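Long-range contacts in tetratricopeptide TPR_2 repeat protein (Thermobaculum terrenum, PDB 5DJS), which joins tetratricopeptide helical repeats to a two-domain GT-B fold of glycosyl transferase family 41 and binds uridine-5'-diphosphate: residues 7-12 with 37-42; 161-166 with 511-516; 457-462 with 482-487. The protein carries 1 engineered substitution. All blocks are in the same frame, centred on the assembly; numbering follows the deposited sequence.

Interaction 1 of 3, residues 7-12 with 37-42; sequences ATIKAL and QIAPDN
The carboxamide of Asn-42 is the one flat group in this contact, and it meets Ile-9 through its oxygen end: Asn-42 OD1 lies 3.8 Å from Ile-9 CG2, while ND2 is farther off. CG of Asn-42 stands anti to its own backbone N (chi1 -155°), which carries the amide out toward the helix of residues 7-12. There the two side chains run alongside each other, pointing opposite ways. The other branch of Ile-9 does the remaining work. Its CD1 reaches 3.9 Å from Ala-39 CB and touches Ile-38 CG2 at 4.1 Å, so the forked isoleucine spans from the end of one helix to the polar residue that precedes the next. Helices 5-21 and 25-38, joined by a short connection, pack as a helical hairpin resembling those of tetratricopeptide repeats, and this contact lies where the first helix begins and the second ends. Beyond Ile-38 the chain folds into a type I turn from Ala-39 to Asn-42, closed by a bond from Asn-42 N to Ala-39 O. Pro-40 suits its second position, since the ring fixes phi near the value needed, and the small Ala-39 lets the isoleucine tip come close. Asn-42, a residue type common at N-caps, occupies that position ahead of helix 43-56. Ile-38 CD1 touches Leu-12 CD1 and Thr-8 CG2 more loosely, at 4.3 Å each, and the contact lies at the surface. Val-35 of helix 25-38 extends it, touching Ile-9, Leu-12 and Asn-42.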
loop_
_atom_site.group_PDB
_atom_site.type_symbol
_atom_site.label_atom_id
_atom_site.label_comp_id
_atom_site.label_asym_id
_atom_site.label_seq_id
_atom_site.Cartn_x
_atom_site.Cartn_y
_atom_site.Cartn_z
ATOM N N ALA A 7 30.181 -26.807 -5.145
ATOM C CA ALA A 7 30.874 -25.595 -4.683
ATOM C C ALA A 7 30.516 -24.375 -5.537
ATOM O O ALA A 7 30.253 -23.294 -4.995
ATOM C CB ALA A 7 32.383 -25.815 -4.678
ATOM N N THR A 8 30.514 -24.555 -6.862
ATOM C CA THR A 8 30.137 -23.491 -7.813
ATOM C C THR A 8 28.703 -23.006 -7.576
ATOM O O THR A 8 28.450 -21.800 -7.561
ATOM C CB THR A 8 30.282 -23.962 -9.282
ATOM O OG1 THR A 8 31.508 -24.684 -9.435
ATOM C CG2 THR A 8 30.277 -22.778 -10.256
ATOM N N ILE A 9 27.782 -23.953 -7.394
ATOM C CA ILE A 9 26.386 -23.653 -7.043
ATOM C C ILE A 9 26.296 -22.834 -5.749
ATOM O O ILE A 9 25.614 -21.809 -5.720
ATOM C CB ILE A 9 25.532 -24.951 -6.948
ATOM C CG1 ILE A 9 25.263 -25.496 -8.360
ATOM C CG2 ILE A 9 24.200 -24.717 -6.232
ATOM C CD1 ILE A 9 24.826 -26.947 -8.411
ATOM N N LYS A 10 26.997 -23.276 -4.701
ATOM C CA LYS A 10 26.951 -22.618 -3.382
ATOM C C LYS A 10 27.440 -21.165 -3.403
ATOM O O LYS A 10 26.829 -20.292 -2.777
ATOM C CB LYS A 10 27.758 -23.410 -2.356
ATOM C CG LYS A 10 27.339 -23.145 -0.924
ATOM C CD LYS A 10 28.268 -23.833 0.057
ATOM C CE LYS A 10 27.721 -23.749 1.473
ATOM N NZ LYS A 10 28.822 -23.559 2.450
ATOM N N ALA A 11 28.536 -20.923 -4.123
ATOM C CA ALA A 11 29.073 -19.563 -4.324
ATOM C C ALA A 11 28.138 -18.661 -5.158
ATOM O O ALA A 11 27.993 -17.468 -4.873
ATOM C CB ALA A 11 30.455 -19.629 -4.969
ATOM N N LEU A 12 27.527 -19.234 -6.194
ATOM C CA LEU A 12 26.501 -18.538 -6.974
ATOM C C LEU A 12 25.254 -18.253 -6.138
ATOM O O LEU A 12 24.651 -17.188 -6.271
ATOM C CB LEU A 12 26.121 -19.347 -8.218
ATOM C CG LEU A 12 27.188 -19.400 -9.314
ATOM C CD1 LEU A 12 26.949 -20.584 -10.243
ATOM C CD2 LEU A 12 27.225 -18.097 -10.103
ATOM N N GLN A 37 21.360 -23.683 -15.127
ATOM C CA GLN A 37 22.108 -24.275 -16.250
ATOM C C GLN A 37 22.859 -25.532 -15.813
ATOM O O GLN A 37 22.945 -26.498 -16.570
ATOM C CB GLN A 37 23.113 -23.287 -16.847
ATOM C CG GLN A 37 22.489 -22.100 -17.565
ATOM C CD GLN A 37 23.512 -21.025 -17.917
ATOM O OE1 GLN A 37 24.692 -21.323 -18.144
ATOM N NE2 GLN A 37 23.068 -19.769 -17.967
ATOM N N ILE A 38 23.411 -25.494 -14.599
ATOM C CA ILE A 38 24.175 -26.608 -14.038
ATOM C C ILE A 38 23.221 -27.640 -13.443
ATOM O O ILE A 38 23.378 -28.838 -13.676
ATOM C CB ILE A 38 25.156 -26.132 -12.935
ATOM C CG1 ILE A 38 26.170 -25.122 -13.498
ATOM C CG2 ILE A 38 25.900 -27.318 -12.321
ATOM C CD1 ILE A 38 26.870 -24.282 -12.445
ATOM N N ALA A 39 22.254 -27.168 -12.657
ATOM C CA ALA A 39 21.322 -28.041 -11.935
ATOM C C ALA A 39 19.890 -27.487 -12.009
ATOM O O ALA A 39 19.485 -26.701 -11.141
ATOM C CB ALA A 39 21.768 -28.181 -10.486
ATOM N N PRO A 40 19.114 -27.895 -13.041
ATOM C CA PRO A 40 17.788 -27.288 -13.279
ATOM C C PRO A 40 16.681 -27.675 -12.278
ATOM O O PRO A 40 15.614 -27.066 -12.304
ATOM C CB PRO A 40 17.434 -27.753 -14.704
ATOM C CG PRO A 40 18.180 -29.025 -14.889
ATOM C CD PRO A 40 19.397 -28.984 -13.995
ATOM N N ASP A 41 16.934 -28.668 -11.422
ATOM C CA ASP A 41 16.031 -29.017 -10.317
ATOM C C ASP A 41 16.407 -28.330 -8.989
ATOM O O ASP A 41 15.896 -28.715 -7.935
ATOM C CB ASP A 41 15.977 -30.548 -10.134
ATOM C CG ASP A 41 15.112 -31.252 -11.193
ATOM O OD1 ASP A 41 14.377 -30.583 -11.961
ATOM O OD2 ASP A 41 15.170 -32.502 -11.249
ATOM N N ASN A 42 17.256 -27.301 -9.032
ATOM C CA ASN A 42 17.627 -26.568 -7.828
ATOM C C ASN A 42 16.479 -25.661 -7.331
ATOM O O ASN A 42 16.307 -24.528 -7.800
ATOM C CB ASN A 42 18.905 -25.762 -8.072
ATOM C CG ASN A 42 19.666 -25.477 -6.794
ATOM O OD1 ASN A 42 20.673 -26.123 -6.515
ATOM N ND2 ASN A 42 19.194 -24.525 -6.015
#

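Interaction 2 of 3, residues 161-166 with 511-516; sequences RRLRIG and AYRRMW
Trp-516 lies against Leu-163 along much of its side chain. At the root, Trp-516 CB is 3.8 Å from Leu-163 CD2. CG, set anti to the backbone N, comes within contact of both leucine methyls. Farther out Leu-163 CD1 takes over: it sits 3.5 Å from the centroid of the five-membered ring of Trp-516, only 8° off the normal, a CH-pi contact over one face. NE1 donates to the carbonyl of Asp-158, so the indole's one polar atom is satisfied in a buried place. At the tip, CZ2 and CH2 meet NH1 of Arg-161, whose guanidinium stands almost upright to the ring (planes 82° apart); that arginine is held by Asp-156 O and a salt bridge to Asp-239. One turn back, Arg-513 NH1 gives a nearly straight bond of 2.9 Å to Arg-161 O, which lies in the guanidinium plane, and a second to Pro-159 O. Leu-163 CD2 covers one face of that group, 3.6 Å from Arg-513 CZ. Ile-165 CD1 packs at Tyr-512 CD2, while the phenol OH bonds to Tyr-167 OH. In the GT-B fold the last helix returns to the N-terminal domain: here residues 511-516 of helix 479-521 run at 112° to strand residues 163-166. Strand 163-169 lies between 193-199 and 240-243 in the parallel sheet, where Leu-163 touches Tyr-193 and Ile-240, and Ile-165 touches Tyr-193 and Val-242.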
loop_
_atom_site.group_PDB
_atom_site.type_symbol
_atom_site.label_atom_id
_atom_site.label_comp_id
_atom_site.label_asym_id
_atom_site.label_seq_id
_atom_site.Cartn_x
_atom_site.Cartn_y
_atom_site.Cartn_z
ATOM N N ARG A 161 8.146 22.008 24.276
ATOM C CA ARG A 161 9.488 21.984 23.645
ATOM C C ARG A 161 9.482 21.456 22.210
ATOM O O ARG A 161 8.508 20.844 21.755
ATOM C CB ARG A 161 10.505 21.182 24.477
ATOM C CG ARG A 161 10.244 19.683 24.571
ATOM C CD ARG A 161 11.388 18.946 25.238
ATOM N NE ARG A 161 12.036 18.021 24.308
ATOM C CZ ARG A 161 11.873 16.693 24.268
ATOM N NH1 ARG A 161 11.079 16.045 25.114
ATOM N NH2 ARG A 161 12.541 15.997 23.355
ATOM N N ARG A 162 10.589 21.700 21.509
ATOM C CA ARG A 162 10.766 21.180 20.159
ATOM C C ARG A 162 10.799 19.646 20.225
ATOM O O ARG A 162 11.547 19.071 21.019
ATOM C CB ARG A 162 12.033 21.754 19.496
ATOM C CG ARG A 162 12.438 21.045 18.201
ATOM C CD ARG A 162 13.000 21.957 17.124
ATOM N NE ARG A 162 14.420 21.733 16.851
ATOM C CZ ARG A 162 14.979 21.587 15.642
ATOM N NH1 ARG A 162 14.270 21.622 14.511
ATOM N NH2 ARG A 162 16.295 21.395 15.557
ATOM N N LEU A 163 9.970 19.011 19.398
ATOM C CA LEU A 163 9.834 17.545 19.358
ATOM C C LEU A 163 10.644 16.946 18.218
ATOM O O LEU A 163 10.766 17.544 17.158
ATOM C CB LEU A 163 8.367 17.150 19.185
ATOM C CG LEU A 163 7.494 16.858 20.413
ATOM C CD1 LEU A 163 7.963 17.530 21.696
ATOM C CD2 LEU A 163 6.053 17.237 20.103
ATOM N N ARG A 164 11.192 15.756 18.444
ATOM C CA ARG A 164 11.895 15.011 17.403
ATOM C C ARG A 164 10.973 13.935 16.880
ATOM O O ARG A 164 10.489 13.108 17.662
ATOM C CB ARG A 164 13.146 14.365 17.961
ATOM C CG ARG A 164 14.210 15.371 18.286
ATOM C CD ARG A 164 15.332 14.685 19.007
ATOM N NE ARG A 164 16.462 15.585 19.178
ATOM C CZ ARG A 164 17.456 15.400 20.042
ATOM N NH1 ARG A 164 17.501 14.333 20.842
ATOM N NH2 ARG A 164 18.410 16.301 20.115
ATOM N N ILE A 165 10.728 13.955 15.571
ATOM C CA ILE A 165 9.867 12.971 14.914
ATOM C C ILE A 165 10.713 12.034 14.068
ATOM O O ILE A 165 11.557 12.473 13.284
ATOM C CB ILE A 165 8.784 13.621 14.024
ATOM C CG1 ILE A 165 7.925 14.592 14.842
ATOM C CG2 ILE A 165 7.875 12.551 13.424
ATOM C CD1 ILE A 165 7.123 15.549 13.993
ATOM N N GLY A 166 10.465 10.741 14.238
ATOM C CA GLY A 166 11.139 9.694 13.477
ATOM C C GLY A 166 10.155 8.964 12.587
ATOM O O GLY A 166 9.158 8.420 13.065
ATOM N N ALA A 511 -1.970 17.286 15.828
ATOM C CA ALA A 511 -2.220 15.943 16.383
ATOM C C ALA A 511 -1.018 15.365 17.142
ATOM O O ALA A 511 -1.191 14.840 18.248
ATOM C CB ALA A 511 -2.666 14.980 15.295
ATOM N N TYR A 512 0.183 15.457 16.557
ATOM C CA TYR A 512 1.432 15.089 17.259
ATOM C C TYR A 512 1.597 15.823 18.600
ATOM O O TYR A 512 2.033 15.234 19.586
ATOM C CB TYR A 512 2.677 15.398 16.411
ATOM C CG TYR A 512 2.919 14.555 15.166
ATOM C CD1 TYR A 512 2.371 13.268 15.011
ATOM C CD2 TYR A 512 3.744 15.041 14.147
ATOM C CE1 TYR A 512 2.615 12.518 13.864
ATOM C CE2 TYR A 512 4.000 14.299 13.005
ATOM C CZ TYR A 512 3.440 13.038 12.863
ATOM O OH TYR A 512 3.702 12.316 11.717
ATOM N N ARG A 513 1.272 17.111 18.621
ATOM C CA ARG A 513 1.388 17.918 19.833
ATOM C C ARG A 513 0.440 17.427 20.929
ATOM O O ARG A 513 0.811 17.377 22.095
ATOM C CB ARG A 513 1.131 19.405 19.514
ATOM C CG ARG A 513 1.389 20.383 20.664
ATOM C CD ARG A 513 2.813 20.337 21.216
ATOM N NE ARG A 513 3.848 20.571 20.202
ATOM C CZ ARG A 513 5.152 20.666 20.458
ATOM N NH1 ARG A 513 5.620 20.551 21.703
ATOM N NH2 ARG A 513 6.008 20.875 19.456
ATOM N N ARG A 514 -0.777 17.066 20.547
ATOM C CA ARG A 514 -1.781 16.638 21.512
ATOM C C ARG A 514 -1.513 15.215 22.006
ATOM O O ARG A 514 -1.868 14.877 23.132
ATOM C CB ARG A 514 -3.187 16.821 20.933
ATOM C CG ARG A 514 -3.574 18.304 20.875
ATOM C CD ARG A 514 -4.592 18.667 19.795
ATOM N NE ARG A 514 -5.680 17.699 19.722
ATOM C CZ ARG A 514 -6.685 17.593 20.595
ATOM N NH1 ARG A 514 -6.784 18.405 21.654
ATOM N NH2 ARG A 514 -7.612 16.653 20.408
ATOM N N MET A 515 -0.872 14.395 21.169
ATOM C CA MET A 515 -0.315 13.108 21.602
ATOM C C MET A 515 0.771 13.319 22.660
ATOM O O MET A 515 0.831 12.591 23.659
ATOM C CB MET A 515 0.339 12.354 20.432
ATOM C CG MET A 515 -0.583 11.815 19.350
ATOM S SD MET A 515 0.386 11.271 17.914
ATOM C CE MET A 515 -0.825 11.500 16.618
ATOM N N TRP A 516 1.648 14.286 22.399
ATOM C CA TRP A 516 2.761 14.603 23.291
ATOM C C TRP A 516 2.297 15.235 24.607
ATOM O O TRP A 516 2.748 14.823 25.675
ATOM C CB TRP A 516 3.776 15.512 22.593
ATOM C CG TRP A 516 4.903 15.914 23.478
ATOM C CD1 TRP A 516 5.073 17.121 24.069
ATOM C CD2 TRP A 516 6.009 15.103 23.891
ATOM N NE1 TRP A 516 6.221 17.126 24.822
ATOM C CE2 TRP A 516 6.817 15.899 24.730
ATOM C CE3 TRP A 516 6.398 13.782 23.635
ATOM C CZ2 TRP A 516 7.992 15.423 25.314
ATOM C CZ3 TRP A 516 7.571 13.305 24.221
ATOM C CH2 TRP A 516 8.355 14.128 25.049
#

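Interaction 3 of 3, residues 457-462 with 482-487; sequences LQELVS and LARLRE
Glu-459 and Arg-484 meet in a salt bridge, while Leu-460 and Leu-485 pack beside them. The contact belongs to the C-terminal Rossmann-like domain of the GT-B fold, where the 3-10 turn leading to edge strand 461-462 meets the start of the long helix 479-521. OE2 of Glu-459 accepts from Arg-484 NH2 at 2.9 Å through its syn lone pair, and the carboxylate and guanidinium are nearly coplanar (19° apart). Arg-484 NH1 adds a weak bond to the same oxygen. The long, flexible arginine suits the solvent-exposed position of Arg-484, since its bend at chi3 turns the guanidinium toward the acid. Farther in, the contact is apolar, made by leucine side chains: Leu-460 CD2 meets Leu-485 CD2 at 3.9 Å, and Leu-457 CD2 lies more loosely by Leu-485 CG. Leu-485 CD1 also comes within 3.9 Å of Glu-459 OE2, so the aliphatic side chain lies beside the carboxylate. Further side chains pack around these leucines. Leu-475 of helix 465-477 touches both Leu-460 and Leu-485, Leu-452 of helix 447-454 touches Leu-460, and His-488 and Leu-489 touch Leu-457. The 3-10 turn itself is closed by a backbone bond of 3.2 Å from Leu-460 N to Leu-457 O.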
loop_
_atom_site.group_PDB
_atom_site.type_symbol
_atom_site.label_atom_id
_atom_site.label_comp_id
_atom_site.label_asym_id
_atom_site.label_seq_id
_atom_site.Cartn_x
_atom_site.Cartn_y
_atom_site.Cartn_z
ATOM N N LEU A 457 -17.116 16.348 -3.363
ATOM C CA LEU A 457 -17.713 15.428 -4.329
ATOM C C LEU A 457 -18.463 14.251 -3.674
ATOM O O LEU A 457 -18.308 13.113 -4.083
ATOM C CB LEU A 457 -16.622 14.931 -5.286
ATOM C CG LEU A 457 -15.883 16.017 -6.080
ATOM C CD1 LEU A 457 -14.607 15.482 -6.703
ATOM C CD2 LEU A 457 -16.770 16.592 -7.168
ATOM N N GLN A 458 -19.312 14.544 -2.692
ATOM C CA GLN A 458 -20.115 13.504 -2.010
ATOM C C GLN A 458 -21.162 12.827 -2.911
ATOM O O GLN A 458 -21.661 11.738 -2.583
ATOM C CB GLN A 458 -20.788 14.007 -0.702
ATOM C CG GLN A 458 -21.508 15.361 -0.718
ATOM C CD GLN A 458 -20.606 16.596 -0.514
ATOM O OE1 GLN A 458 -20.914 17.668 -1.042
ATOM N NE2 GLN A 458 -19.503 16.459 0.239
ATOM N N GLU A 459 -21.499 13.468 -4.029
ATOM C CA GLU A 459 -22.429 12.896 -5.006
ATOM C C GLU A 459 -21.828 11.703 -5.769
ATOM O O GLU A 459 -22.570 10.944 -6.395
ATOM C CB GLU A 459 -22.915 13.976 -5.982
ATOM C CG GLU A 459 -21.888 14.389 -7.018
ATOM C CD GLU A 459 -22.126 15.782 -7.544
ATOM O OE1 GLU A 459 -21.551 16.726 -6.973
ATOM O OE2 GLU A 459 -22.885 15.933 -8.524
ATOM N N LEU A 460 -20.502 11.543 -5.721
ATOM C CA LEU A 460 -19.825 10.366 -6.276
ATOM C C LEU A 460 -19.581 9.231 -5.254
ATOM O O LEU A 460 -18.797 8.318 -5.515
ATOM C CB LEU A 460 -18.491 10.792 -6.901
ATOM C CG LEU A 460 -18.515 11.950 -7.898
ATOM C CD1 LEU A 460 -17.152 12.118 -8.545
ATOM C CD2 LEU A 460 -19.566 11.728 -8.973
ATOM N N VAL A 461 -20.283 9.256 -4.123
ATOM C CA VAL A 461 -20.048 8.308 -3.030
ATOM C C VAL A 461 -21.314 7.484 -2.773
ATOM O O VAL A 461 -22.271 7.970 -2.175
ATOM C CB VAL A 461 -19.608 9.055 -1.742
ATOM C CG1 VAL A 461 -19.427 8.094 -0.581
ATOM C CG2 VAL A 461 -18.318 9.836 -1.994
ATOM N N SER A 462 -21.306 6.229 -3.208
ATOM C CA SER A 462 -22.432 5.331 -2.978
ATOM C C SER A 462 -22.318 4.672 -1.615
ATOM O O SER A 462 -21.221 4.459 -1.125
ATOM C CB SER A 462 -22.488 4.263 -4.065
ATOM O OG SER A 462 -21.252 3.587 -4.172
ATOM N N LEU A 482 -20.666 15.915 -16.133
ATOM C CA LEU A 482 -19.227 15.726 -16.418
ATOM C C LEU A 482 -18.434 17.030 -16.496
ATOM O O LEU A 482 -17.341 17.128 -15.924
ATOM C CB LEU A 482 -19.008 14.931 -17.720
ATOM C CG LEU A 482 -18.410 13.529 -17.604
ATOM C CD1 LEU A 482 -19.124 12.649 -16.583
ATOM C CD2 LEU A 482 -18.430 12.875 -18.979
ATOM N N ALA A 483 -18.974 18.006 -17.229
ATOM C CA ALA A 483 -18.333 19.320 -17.386
ATOM C C ALA A 483 -18.429 20.161 -16.113
ATOM O O ALA A 483 -17.549 20.986 -15.859
ATOM C CB ALA A 483 -18.931 20.074 -18.559
ATOM N N ARG A 484 -19.490 19.965 -15.327
ATOM C CA ARG A 484 -19.584 20.573 -13.998
ATOM C C ARG A 484 -18.491 20.039 -13.069
ATOM O O ARG A 484 -17.745 20.808 -12.447
ATOM C CB ARG A 484 -20.972 20.345 -13.396
ATOM C CG ARG A 484 -21.151 20.954 -12.015
ATOM C CD ARG A 484 -22.621 21.089 -11.620
ATOM N NE ARG A 484 -23.274 19.788 -11.558
ATOM C CZ ARG A 484 -23.120 18.888 -10.583
ATOM N NH1 ARG A 484 -22.332 19.123 -9.531
ATOM N NH2 ARG A 484 -23.764 17.725 -10.660
ATOM N N LEU A 485 -18.394 18.714 -13.006
ATOM C CA LEU A 485 -17.388 18.041 -12.188
ATOM C C LEU A 485 -15.957 18.314 -12.665
ATOM O O LEU A 485 -15.075 18.514 -11.838
ATOM C CB LEU A 485 -17.674 16.536 -12.111
ATOM C CG LEU A 485 -18.666 16.008 -11.052
ATOM C CD1 LEU A 485 -19.753 16.995 -10.635
ATOM C CD2 LEU A 485 -19.308 14.715 -11.537
ATOM N N ARG A 486 -15.719 18.357 -13.976
ATOM C CA ARG A 486 -14.378 18.723 -14.486
ATOM C C ARG A 486 -13.916 20.124 -14.025
ATOM O O ARG A 486 -12.728 20.349 -13.795
ATOM C CB ARG A 486 -14.311 18.626 -16.014
ATOM C CG ARG A 486 -12.892 18.511 -16.561
ATOM C CD ARG A 486 -12.891 17.956 -17.977
ATOM N NE ARG A 486 -11.548 17.820 -18.549
ATOM C CZ ARG A 486 -10.805 18.822 -19.037
ATOM N NH1 ARG A 486 -9.605 18.553 -19.545
ATOM N NH2 ARG A 486 -11.226 20.089 -19.019
ATOM N N GLU A 487 -14.867 21.049 -13.883
ATOM C CA GLU A 487 -14.581 22.404 -13.386
ATOM C C GLU A 487 -14.424 22.456 -11.867
ATOM O O GLU A 487 -13.565 23.187 -11.342
ATOM C CB GLU A 487 -15.674 23.395 -13.812
ATOM C CG GLU A 487 -15.239 24.340 -14.911
ATOM C CD GLU A 487 -14.240 25.386 -14.432
ATOM O OE1 GLU A 487 -14.532 26.123 -13.451
ATOM O OE2 GLU A 487 -13.152 25.470 -15.049
#

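Interaction 1 stands apart from the other two contacts, which share a helix. It closes first along the chain, in the N-terminal helical region; its centre lies about 53 Å from that of interaction 2 and about 58 Å from that of interaction 3, on the opposite side of the chain's centre from the latter. Interactions 2 and 3 are about 37 Å apart between centres, yet both use helix 479-521, and the segments of interaction 3 fall between those of interaction 2 in sequence. Near its start this helix packs beside the sheet ending in strand 461-462; near its end it reaches the sheet containing strand 163-169. One helix thus ties together the two domains of the GT-B fold.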